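Tailspike protein (Siphovirus 9NA, PDB 3RIQ) probably recognises Salmonella lipopolysaccharide as the phage receptor and cleaves it as an endorhamnosidase, working as a trimer of right-handed beta-helices. Local coordinates at residues S76-T87 / N154-M165; A27-I38 / F50-A61. All coordinates share one frame; numbering follows the deposited sequence.

Interaction 1 of 2, residues S76-T87 / N154-M165; sequences SGSKVISPHMHT and NNIIFTHPEATM
One face of the Phe158 ring is covered by Val80: the CB of Val80 stands 3.8 Å from the ring centroid, only 3° off the normal, a CH-pi contact with its two methyls spread over the same face toward CE1, CE2 and CZ. Phe170 meets the same phenyl edge-to-face. The imidazole of His84 lies with one face over the peptide joining Glu162 to Ala163, and its CG, anti to the backbone N (chi1 -171°), brings both ring nitrogens to polar partners on the other segment. ND1 of His84 donates to OE1 of Glu162 at 2.8 Å, on the anti lone pair of that oxygen, with ring and carboxylate planes 65° apart. NE2 of His84 shares a 2.8 Å hydrogen bond with OG1 of Thr164, so the ring is gripped at both nitrogens, which fixes its rotation. Thr164 also lays its CB over one face of His86, 3.7 Å from the ring centroid. His86 is held in turn by ND1, which donates to the carbonyl O of Thr87 in the ring plane.

These paired residues belong to neighbouring coils of a right-handed parallel beta-helix, in which strands 79-81 and 156-159 run nearly parallel. Val80, Phe158 and Met85 face the interior, whereas Lys79, Ile81 and His84 lie on the other face of the sheet. In the short loop that interrupts both strands, Pro83 sits beside Pro161, and one water joins Ser82 OG, Thr159 OG1 and His160 ND1. On the outer face, Glu162 OE2 also hydrogen-bonds Asn183 of its own chain and Asn155 of the third subunit, and His160 NE2 reaches Glu179 of that subunit.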
loop_
_atom_site.group_PDB
_atom_site.type_symbol
_atom_site.label_atom_id
_atom_site.label_comp_id
_atom_site.label_asym_id
_atom_site.label_seq_id
_atom_site.Cartn_x
_atom_site.Cartn_y
_atom_site.Cartn_z
ATOM N N SER A 76 -2.280 -37.243 -0.594
ATOM C CA SER A 76 -1.527 -36.000 -0.840
ATOM C C SER A 76 -1.476 -35.656 -2.331
ATOM O O SER A 76 -1.228 -36.539 -3.177
ATOM C CB SER A 76 -0.109 -36.109 -0.267
ATOM O OG SER A 76 -0.211 -36.395 1.115
ATOM N N GLY A 77 -1.767 -34.383 -2.653
ATOM C CA GLY A 77 -1.820 -33.960 -4.045
ATOM C C GLY A 77 -3.228 -33.950 -4.639
ATOM O O GLY A 77 -3.397 -33.557 -5.802
ATOM N N SER A 78 -4.235 -34.405 -3.879
ATOM C CA SER A 78 -5.644 -34.324 -4.326
ATOM C C SER A 78 -6.100 -32.866 -4.475
ATOM O O SER A 78 -5.507 -31.925 -3.890
ATOM C CB SER A 78 -6.594 -35.017 -3.329
ATOM O OG SER A 78 -6.299 -36.416 -3.299
ATOM N N LYS A 79 -7.127 -32.685 -5.298
ATOM C CA LYS A 79 -7.755 -31.385 -5.474
ATOM C C LYS A 79 -9.261 -31.525 -5.360
ATOM O O LYS A 79 -9.818 -32.505 -5.885
ATOM C CB LYS A 79 -7.386 -30.769 -6.835
ATOM C CG LYS A 79 -7.858 -29.325 -7.030
ATOM C CD LYS A 79 -7.418 -28.793 -8.400
ATOM C CE LYS A 79 -5.909 -28.469 -8.421
ATOM N NZ LYS A 79 -5.391 -28.132 -9.818
ATOM N N VAL A 80 -9.909 -30.571 -4.690
ATOM C CA VAL A 80 -11.356 -30.586 -4.499
ATOM C C VAL A 80 -11.909 -29.314 -5.137
ATOM O O VAL A 80 -11.559 -28.171 -4.733
ATOM C CB VAL A 80 -11.719 -30.684 -2.982
ATOM C CG1 VAL A 80 -13.239 -30.808 -2.800
ATOM C CG2 VAL A 80 -11.014 -31.895 -2.337
ATOM N N ILE A 81 -12.730 -29.498 -6.168
ATOM C CA ILE A 81 -13.105 -28.397 -7.068
ATOM C C ILE A 81 -14.555 -27.984 -6.834
ATOM O O ILE A 81 -15.495 -28.774 -7.028
ATOM C CB ILE A 81 -12.921 -28.832 -8.539
ATOM C CG1 ILE A 81 -11.478 -29.331 -8.750
ATOM C CG2 ILE A 81 -13.260 -27.699 -9.496
ATOM C CD1 ILE A 81 -11.214 -29.862 -10.141
ATOM N N SER A 82 -14.712 -26.750 -6.371
ATOM C CA SER A 82 -16.016 -26.127 -6.118
ATOM C C SER A 82 -16.986 -26.933 -5.251
ATOM O O SER A 82 -18.155 -27.011 -5.564
ATOM C CB SER A 82 -16.711 -25.782 -7.420
ATOM O OG SER A 82 -15.888 -24.952 -8.232
ATOM N N PRO A 83 -16.543 -27.443 -4.112
ATOM C CA PRO A 83 -17.526 -28.070 -3.238
ATOM C C PRO A 83 -18.456 -27.036 -2.627
ATOM O O PRO A 83 -18.140 -25.851 -2.593
ATOM C CB PRO A 83 -16.654 -28.662 -2.132
ATOM C CG PRO A 83 -15.463 -27.732 -2.079
ATOM C CD PRO A 83 -15.205 -27.377 -3.487
ATOM N N HIS A 84 -19.609 -27.514 -2.172
ATOM C CA HIS A 84 -20.616 -26.658 -1.537
ATOM C C HIS A 84 -21.259 -27.378 -0.355
ATOM O O HIS A 84 -21.934 -28.374 -0.549
ATOM C CB HIS A 84 -21.695 -26.266 -2.557
ATOM C CG HIS A 84 -22.651 -25.215 -2.072
ATOM N ND1 HIS A 84 -23.000 -24.130 -2.848
ATOM C CD2 HIS A 84 -23.358 -25.090 -0.915
ATOM C CE1 HIS A 84 -23.868 -23.378 -2.180
ATOM N NE2 HIS A 84 -24.116 -23.950 -1.016
ATOM N N MET A 85 -21.031 -26.881 0.849
ATOM C CA MET A 85 -21.630 -27.420 2.062
ATOM C C MET A 85 -22.908 -26.659 2.390
ATOM O O MET A 85 -22.858 -25.476 2.674
ATOM C CB MET A 85 -20.655 -27.329 3.238
ATOM C CG MET A 85 -19.348 -28.045 3.035
ATOM S SD MET A 85 -19.450 -29.754 2.477
ATOM C CE MET A 85 -20.394 -30.500 3.864
ATOM N N HIS A 86 -24.047 -27.344 2.353
ATOM C CA HIS A 86 -25.351 -26.722 2.570
ATOM C C HIS A 86 -26.097 -27.357 3.760
ATOM O O HIS A 86 -26.271 -28.560 3.815
ATOM C CB HIS A 86 -26.174 -26.888 1.286
ATOM C CG HIS A 86 -27.364 -25.966 1.166
ATOM N ND1 HIS A 86 -28.409 -25.968 2.073
ATOM C CD2 HIS A 86 -27.706 -25.070 0.200
ATOM C CE1 HIS A 86 -29.314 -25.075 1.700
ATOM N NE2 HIS A 86 -28.921 -24.530 0.558
ATOM N N THR A 87 -26.544 -26.551 4.699
ATOM C CA THR A 87 -27.360 -27.053 5.795
ATOM C C THR A 87 -28.613 -27.823 5.311
ATOM O O THR A 87 -29.178 -27.521 4.230
ATOM C CB THR A 87 -27.765 -25.866 6.732
ATOM O OG1 THR A 87 -28.368 -26.407 7.916
ATOM C CG2 THR A 87 -28.746 -24.869 6.040
ATOM N N ASN A 154 -2.497 -34.064 3.814
ATOM C CA ASN A 154 -1.406 -33.150 3.508
ATOM C C ASN A 154 -1.485 -32.774 2.056
ATOM O O ASN A 154 -1.779 -33.623 1.197
ATOM C CB ASN A 154 -0.042 -33.780 3.802
ATOM C CG ASN A 154 0.248 -33.934 5.283
ATOM O OD1 ASN A 154 -0.166 -33.136 6.123
ATOM N ND2 ASN A 154 0.994 -34.984 5.605
ATOM N N ASN A 155 -1.255 -31.499 1.775
ATOM C CA ASN A 155 -1.074 -31.038 0.380
ATOM C C ASN A 155 -2.329 -31.237 -0.472
ATOM O O ASN A 155 -2.307 -31.949 -1.494
ATOM C CB ASN A 155 0.133 -31.689 -0.314
ATOM C CG ASN A 155 0.528 -30.930 -1.536
ATOM O OD1 ASN A 155 0.226 -29.729 -1.647
ATOM N ND2 ASN A 155 1.167 -31.609 -2.490
ATOM N N ILE A 156 -3.407 -30.598 -0.059
ATOM C CA ILE A 156 -4.711 -30.652 -0.773
ATOM C C ILE A 156 -5.067 -29.263 -1.189
ATOM O O ILE A 156 -4.928 -28.306 -0.395
ATOM C CB ILE A 156 -5.859 -31.215 0.132
ATOM C CG1 ILE A 156 -5.382 -32.452 0.923
ATOM C CG2 ILE A 156 -7.108 -31.458 -0.733
ATOM C CD1 ILE A 156 -5.083 -33.705 0.084
ATOM N N ILE A 157 -5.532 -29.120 -2.429
ATOM C CA ILE A 157 -5.993 -27.801 -2.874
ATOM C C ILE A 157 -7.507 -27.814 -3.012
ATOM O O ILE A 157 -8.047 -28.709 -3.658
ATOM C CB ILE A 157 -5.306 -27.390 -4.249
ATOM C CG1 ILE A 157 -3.767 -27.407 -4.116
ATOM C CG2 ILE A 157 -5.835 -26.013 -4.725
ATOM C CD1 ILE A 157 -3.043 -27.138 -5.420
ATOM N N PHE A 158 -8.173 -26.831 -2.405
ATOM C CA PHE A 158 -9.602 -26.597 -2.612
ATOM C C PHE A 158 -9.735 -25.358 -3.480
ATOM O O PHE A 158 -9.195 -24.311 -3.116
ATOM C CB PHE A 158 -10.315 -26.338 -1.257
ATOM C CG PHE A 158 -10.733 -27.586 -0.528
ATOM C CD1 PHE A 158 -9.788 -28.533 -0.122
ATOM C CD2 PHE A 158 -12.071 -27.776 -0.193
ATOM C CE1 PHE A 158 -10.197 -29.735 0.550
ATOM C CE2 PHE A 158 -12.487 -28.950 0.489
ATOM C CZ PHE A 158 -11.521 -29.932 0.877
ATOM N N THR A 159 -10.479 -25.444 -4.566
ATOM C CA THR A 159 -10.735 -24.278 -5.384
ATOM C C THR A 159 -12.191 -23.846 -5.360
ATOM O O THR A 159 -13.094 -24.619 -5.556
ATOM C CB THR A 159 -10.235 -24.449 -6.837
ATOM O OG1 THR A 159 -10.933 -25.507 -7.528
ATOM C CG2 THR A 159 -8.757 -24.759 -6.814
ATOM N N HIS A 160 -12.375 -22.564 -5.114
ATOM C CA HIS A 160 -13.705 -21.951 -5.121
ATOM C C HIS A 160 -14.749 -22.659 -4.271
ATOM O O HIS A 160 -15.875 -22.895 -4.708
ATOM C CB HIS A 160 -14.216 -21.770 -6.561
ATOM C CG HIS A 160 -13.218 -21.135 -7.486
ATOM N ND1 HIS A 160 -12.574 -21.828 -8.498
ATOM C CD2 HIS A 160 -12.775 -19.859 -7.561
ATOM C CE1 HIS A 160 -11.771 -21.002 -9.154
ATOM N NE2 HIS A 160 -11.870 -19.801 -8.598
ATOM N N PRO A 161 -14.403 -23.001 -3.033
ATOM C CA PRO A 161 -15.423 -23.618 -2.188
ATOM C C PRO A 161 -16.547 -22.680 -1.827
ATOM O O PRO A 161 -16.319 -21.499 -1.623
ATOM C CB PRO A 161 -14.642 -24.025 -0.947
ATOM C CG PRO A 161 -13.536 -22.956 -0.834
ATOM C CD PRO A 161 -13.138 -22.775 -2.307
ATOM N N GLU A 162 -17.731 -23.249 -1.673
ATOM C CA GLU A 162 -18.951 -22.497 -1.335
ATOM C C GLU A 162 -19.604 -23.061 -0.078
ATOM O O GLU A 162 -19.244 -24.162 0.384
ATOM C CB GLU A 162 -19.965 -22.620 -2.489
ATOM C CG GLU A 162 -19.399 -22.272 -3.856
ATOM C CD GLU A 162 -20.451 -22.171 -4.953
ATOM O OE1 GLU A 162 -21.628 -22.578 -4.760
ATOM O OE2 GLU A 162 -20.112 -21.672 -6.041
ATOM N N ALA A 163 -20.589 -22.351 0.461
ATOM C CA ALA A 163 -21.345 -22.869 1.618
ATOM C C ALA A 163 -22.646 -22.098 1.784
ATOM O O ALA A 163 -22.700 -20.900 1.506
ATOM C CB ALA A 163 -20.524 -22.707 2.902
ATOM N N THR A 164 -23.651 -22.780 2.304
ATOM C CA THR A 164 -24.896 -22.123 2.694
ATOM C C THR A 164 -25.176 -22.605 4.110
ATOM O O THR A 164 -25.675 -23.710 4.313
ATOM C CB THR A 164 -26.059 -22.460 1.737
ATOM O OG1 THR A 164 -25.694 -22.114 0.392
ATOM C CG2 THR A 164 -27.338 -21.668 2.116
ATOM N N MET A 165 -24.797 -21.780 5.081
ATOM C CA MET A 165 -24.806 -22.160 6.483
ATOM C C MET A 165 -23.955 -23.435 6.666
ATOM O O MET A 165 -24.427 -24.469 7.147
ATOM C CB MET A 165 -26.255 -22.333 7.013
ATOM C CG MET A 165 -27.089 -21.082 6.878
ATOM S SD MET A 165 -26.505 -19.710 7.900
ATOM C CE MET A 165 -27.567 -18.354 7.314
HETATM O O HOH W 1 -2.748 -36.639 2.543
HETATM O O HOH W 2 2.003 -36.549 3.110
HETATM O O HOH W 3 -2.769 -30.676 -4.059
HETATM O O HOH W 4 -13.139 -24.450 -8.951
#

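Interaction 2 of 2, residues A27-I38 / F50-A61; sequences ATAAVDSLLIDI and FGGKVLTIECKA
Ala27 sets its methyl group against the Phe50 ring, the CB of Ala27 lying 3.7 Å from CD1 of Phe50, while CD2 of Leu34 comes up to the edge of the same ring, near its plane. Trp71 adds an edge-to-face partner. Phe50 opens a type I' turn that ends at Lys53, with Gly51 and Gly52 both at positive phi. Lys53 then reaches back to the end of helix 23-29. Its chain bends at chi3 (-73°), carrying NZ onto two backbone carbonyls: Lys53 NZ donates to Ala27 O at 2.8 Å and to Ala30 O at 2.9 Å. Carbonyls at a helix C-terminus carry partial negative charge, which would suit the ammonium group.

Beyond the helix the two segments become adjacent coils of the right-handed parallel beta-helix, where strand 33-36 pairs in parallel with strand 56-59. Leu34 and Ile36 project to the same face as Ile57 and Cys59, and CG1 of Ile36 rests 4.0 Å from SG of Cys59; helix 23-29 packs on this side through Ala26 against Leu34 and Leu23 against Ile36. The other face carries Ser33, Leu35, Thr56 and Glu58. There Leu35 crosses Glu58 obliquely, its CD1 3.9 Å from CG of Glu58 and equally close to CD of Lys60. The extended chain of Lys60 leads its NZ away from this pair of segments to another chain, the third subunit, where it meets Asp32, Val54 O and Thr56 OG1 of that subunit. By the trimer's symmetry, Asp32 and Thr56 here receive Lys60 of the second subunit, and Asp32 OD2 also pairs with Lys12.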
loop_
_atom_site.group_PDB
_atom_site.type_symbol
_atom_site.label_atom_id
_atom_site.label_comp_id
_atom_site.label_asym_id
_atom_site.label_seq_id
_atom_site.Cartn_x
_atom_site.Cartn_y
_atom_site.Cartn_z
ATOM N N ALA A 27 -16.289 -43.322 -3.670
ATOM C CA ALA A 27 -14.877 -43.172 -3.340
ATOM C C ALA A 27 -14.120 -44.481 -3.527
ATOM O O ALA A 27 -12.990 -44.465 -4.040
ATOM C CB ALA A 27 -14.726 -42.717 -1.907
ATOM N N THR A 28 -14.723 -45.602 -3.088
ATOM C CA THR A 28 -14.116 -46.927 -3.275
ATOM C C THR A 28 -13.867 -47.226 -4.753
ATOM O O THR A 28 -12.771 -47.741 -5.122
ATOM C CB THR A 28 -14.993 -48.005 -2.609
ATOM O OG1 THR A 28 -14.960 -47.790 -1.196
ATOM C CG2 THR A 28 -14.458 -49.424 -2.867
ATOM N N ALA A 29 -14.834 -46.890 -5.605
ATOM C CA ALA A 29 -14.732 -47.179 -7.038
ATOM C C ALA A 29 -13.727 -46.249 -7.736
ATOM O O ALA A 29 -13.175 -46.614 -8.764
ATOM C CB ALA A 29 -16.093 -47.022 -7.681
ATOM N N ALA A 30 -13.512 -45.051 -7.183
ATOM C CA ALA A 30 -12.696 -44.025 -7.847
ATOM C C ALA A 30 -11.246 -44.418 -8.027
ATOM O O ALA A 30 -10.667 -45.115 -7.200
ATOM C CB ALA A 30 -12.799 -42.688 -7.047
ATOM N N VAL A 31 -10.666 -43.985 -9.142
ATOM C CA VAL A 31 -9.246 -44.197 -9.455
ATOM C C VAL A 31 -8.501 -42.878 -9.662
ATOM O O VAL A 31 -7.400 -42.658 -9.129
ATOM C CB VAL A 31 -9.094 -45.076 -10.734
ATOM C CG1 VAL A 31 -7.641 -45.228 -11.113
ATOM C CG2 VAL A 31 -9.753 -46.469 -10.479
ATOM N N ASP A 32 -9.102 -42.008 -10.454
ATOM C CA ASP A 32 -8.468 -40.729 -10.856
ATOM C C ASP A 32 -9.434 -39.600 -10.466
ATOM O O ASP A 32 -9.155 -38.823 -9.562
ATOM C CB ASP A 32 -8.236 -40.790 -12.356
ATOM C CG ASP A 32 -7.646 -39.507 -12.952
ATOM O OD1 ASP A 32 -7.501 -38.487 -12.240
ATOM O OD2 ASP A 32 -7.385 -39.509 -14.180
ATOM N N SER A 33 -10.573 -39.524 -11.153
ATOM C CA SER A 33 -11.557 -38.486 -10.866
ATOM C C SER A 33 -12.852 -39.018 -10.254
ATOM O O SER A 33 -13.234 -40.164 -10.480
ATOM C CB SER A 33 -11.811 -37.697 -12.138
ATOM O OG SER A 33 -10.595 -37.096 -12.542
ATOM N N LEU A 34 -13.509 -38.164 -9.469
ATOM C CA LEU A 34 -14.758 -38.464 -8.781
ATOM C C LEU A 34 -15.662 -37.273 -9.040
ATOM O O LEU A 34 -15.345 -36.160 -8.604
ATOM C CB LEU A 34 -14.506 -38.712 -7.275
ATOM C CG LEU A 34 -15.744 -38.661 -6.360
ATOM C CD1 LEU A 34 -16.853 -39.607 -6.802
ATOM C CD2 LEU A 34 -15.277 -38.933 -4.929
ATOM N N LEU A 35 -16.738 -37.486 -9.787
ATOM C CA LEU A 35 -17.666 -36.406 -10.141
ATOM C C LEU A 35 -18.868 -36.399 -9.201
ATOM O O LEU A 35 -19.552 -37.414 -9.075
ATOM C CB LEU A 35 -18.117 -36.563 -11.608
ATOM C CG LEU A 35 -19.205 -35.588 -12.076
ATOM C CD1 LEU A 35 -18.582 -34.186 -12.209
ATOM C CD2 LEU A 35 -19.803 -36.061 -13.409
ATOM N N ILE A 36 -19.117 -35.269 -8.544
ATOM C CA ILE A 36 -20.332 -35.132 -7.697
ATOM C C ILE A 36 -21.396 -34.508 -8.601
ATOM O O ILE A 36 -21.480 -33.286 -8.724
ATOM C CB ILE A 36 -20.068 -34.292 -6.427
ATOM C CG1 ILE A 36 -18.797 -34.783 -5.682
ATOM C CG2 ILE A 36 -21.295 -34.275 -5.530
ATOM C CD1 ILE A 36 -18.863 -36.186 -5.142
ATOM N N ASP A 37 -22.187 -35.370 -9.263
ATOM C CA ASP A 37 -23.138 -34.905 -10.285
ATOM C C ASP A 37 -24.576 -34.748 -9.785
ATOM O O ASP A 37 -25.416 -34.296 -10.543
ATOM C CB ASP A 37 -23.085 -35.817 -11.534
ATOM C CG ASP A 37 -23.430 -37.273 -11.232
ATOM O OD1 ASP A 37 -23.248 -37.742 -10.076
ATOM O OD2 ASP A 37 -23.858 -37.967 -12.194
ATOM N N ILE A 38 -24.852 -35.128 -8.539
ATOM C CA ILE A 38 -26.184 -34.968 -7.951
ATOM C C ILE A 38 -26.002 -34.593 -6.490
ATOM O O ILE A 38 -24.977 -34.908 -5.870
ATOM C CB ILE A 38 -27.086 -36.226 -8.109
ATOM C CG1 ILE A 38 -26.434 -37.473 -7.498
ATOM C CG2 ILE A 38 -27.503 -36.438 -9.589
ATOM C CD1 ILE A 38 -27.407 -38.620 -7.325
ATOM N N PHE A 50 -11.003 -42.473 1.533
ATOM C CA PHE A 50 -10.521 -42.336 0.144
ATOM C C PHE A 50 -9.327 -43.212 -0.184
ATOM O O PHE A 50 -8.758 -43.114 -1.282
ATOM C CB PHE A 50 -10.213 -40.829 -0.143
ATOM C CG PHE A 50 -11.460 -39.977 -0.232
ATOM C CD1 PHE A 50 -12.253 -39.981 -1.389
ATOM C CD2 PHE A 50 -11.854 -39.182 0.862
ATOM C CE1 PHE A 50 -13.382 -39.174 -1.466
ATOM C CE2 PHE A 50 -13.004 -38.391 0.796
ATOM C CZ PHE A 50 -13.749 -38.366 -0.357
ATOM N N GLY A 51 -8.902 -44.029 0.777
ATOM C CA GLY A 51 -7.910 -45.075 0.536
ATOM C C GLY A 51 -6.524 -44.598 0.120
ATOM O O GLY A 51 -5.775 -45.351 -0.507
ATOM N N GLY A 52 -6.175 -43.359 0.478
ATOM C CA GLY A 52 -4.896 -42.775 0.112
ATOM C C GLY A 52 -4.805 -42.356 -1.326
ATOM O O GLY A 52 -3.733 -41.986 -1.787
ATOM N N LYS A 53 -5.919 -42.411 -2.050
ATOM C CA LYS A 53 -5.877 -42.117 -3.492
ATOM C C LYS A 53 -5.714 -40.623 -3.757
ATOM O O LYS A 53 -6.217 -39.767 -3.001
ATOM C CB LYS A 53 -7.165 -42.650 -4.131
ATOM C CG LYS A 53 -7.162 -44.195 -4.088
ATOM C CD LYS A 53 -8.305 -44.862 -4.813
ATOM C CE LYS A 53 -9.547 -44.715 -4.072
ATOM N NZ LYS A 53 -10.580 -45.789 -4.388
ATOM N N VAL A 54 -5.021 -40.319 -4.846
ATOM C CA VAL A 54 -4.773 -38.939 -5.289
ATOM C C VAL A 54 -5.903 -38.572 -6.255
ATOM O O VAL A 54 -5.830 -38.848 -7.473
ATOM C CB VAL A 54 -3.361 -38.765 -5.911
ATOM C CG1 VAL A 54 -3.117 -37.291 -6.205
ATOM C CG2 VAL A 54 -2.293 -39.348 -4.981
ATOM N N LEU A 55 -6.968 -37.996 -5.700
ATOM C CA LEU A 55 -8.195 -37.801 -6.481
ATOM C C LEU A 55 -8.427 -36.381 -6.906
ATOM O O LEU A 55 -8.006 -35.438 -6.237
ATOM C CB LEU A 55 -9.413 -38.299 -5.685
ATOM C CG LEU A 55 -9.407 -39.792 -5.337
ATOM C CD1 LEU A 55 -10.612 -40.126 -4.482
ATOM C CD2 LEU A 55 -9.354 -40.707 -6.601
ATOM N N THR A 56 -9.078 -36.237 -8.058
ATOM C CA THR A 56 -9.686 -34.974 -8.451
ATOM C C THR A 56 -11.157 -35.087 -8.131
ATOM O O THR A 56 -11.850 -35.911 -8.738
ATOM C CB THR A 56 -9.497 -34.773 -9.958
ATOM O OG1 THR A 56 -8.102 -34.868 -10.274
ATOM C CG2 THR A 56 -10.038 -33.398 -10.394
ATOM N N ILE A 57 -11.639 -34.327 -7.141
ATOM C CA ILE A 57 -13.059 -34.416 -6.734
ATOM C C ILE A 57 -13.784 -33.213 -7.345
ATOM O O ILE A 57 -13.631 -32.063 -6.875
ATOM C CB ILE A 57 -13.233 -34.488 -5.202
ATOM C CG1 ILE A 57 -12.470 -35.702 -4.674
ATOM C CG2 ILE A 57 -14.731 -34.562 -4.852
ATOM C CD1 ILE A 57 -12.481 -35.895 -3.184
ATOM N N GLU A 58 -14.497 -33.465 -8.439
ATOM C CA GLU A 58 -15.085 -32.390 -9.239
ATOM C C GLU A 58 -16.523 -32.198 -8.792
ATOM O O GLU A 58 -17.358 -33.077 -9.015
ATOM C CB GLU A 58 -15.038 -32.779 -10.734
ATOM C CG GLU A 58 -15.666 -31.734 -11.645
ATOM C CD GLU A 58 -14.702 -30.663 -12.047
ATOM O OE1 GLU A 58 -13.673 -31.004 -12.635
ATOM O OE2 GLU A 58 -14.980 -29.485 -11.807
ATOM N N CYS A 59 -16.835 -31.087 -8.122
ATOM C CA CYS A 59 -18.188 -30.938 -7.542
ATOM C C CYS A 59 -19.102 -30.122 -8.440
ATOM O O CYS A 59 -18.793 -28.955 -8.801
ATOM C CB CYS A 59 -18.119 -30.301 -6.166
ATOM S SG CYS A 59 -17.064 -31.246 -5.024
ATOM N N LYS A 60 -20.216 -30.744 -8.838
ATOM C CA LYS A 60 -21.232 -30.057 -9.651
ATOM C C LYS A 60 -22.594 -30.122 -8.978
ATOM O O LYS A 60 -23.632 -30.009 -9.647
ATOM C CB LYS A 60 -21.296 -30.628 -11.079
ATOM C CG LYS A 60 -19.992 -30.419 -11.872
ATOM C CD LYS A 60 -20.106 -30.765 -13.347
ATOM C CE LYS A 60 -18.854 -30.408 -14.083
ATOM N NZ LYS A 60 -19.028 -30.499 -15.579
ATOM N N ALA A 61 -22.577 -30.277 -7.660
ATOM C CA ALA A 61 -23.794 -30.369 -6.849
ATOM C C ALA A 61 -23.372 -30.213 -5.393
ATOM O O ALA A 61 -22.180 -30.001 -5.139
ATOM C CB ALA A 61 -24.492 -31.713 -7.104
HETATM O O HOH W 5 -5.336 -40.743 -9.312
HETATM O O HOH W 6 -7.899 -35.136 -13.043
HETATM O O HOH W 7 -24.614 -31.735 -11.651
#

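Interactions 2 and 1 follow one another along the chain and along the beta-helix, their centres about 12 Å apart. Interaction 2 closes before interaction 1 opens, and strand 56-59 of the former is the direct neighbour of strand 79-87 of the latter, so 33-36, 56-59, 79-87 and 156-159 lie side by side in that order, each parallel to the next. The seam between the contacts is probably hydrogen-bonded at Ile57, whose O lies 2.8 Å from Ile81 N. Between the segments of interaction 1 the chain departs for 66 residues, including short helices, whereas 11 separate those of interaction 2. Both contacts touch neighbouring subunits, so the N-terminal coils contribute to trimer assembly as well as to the stacking of coils in the beta-helix.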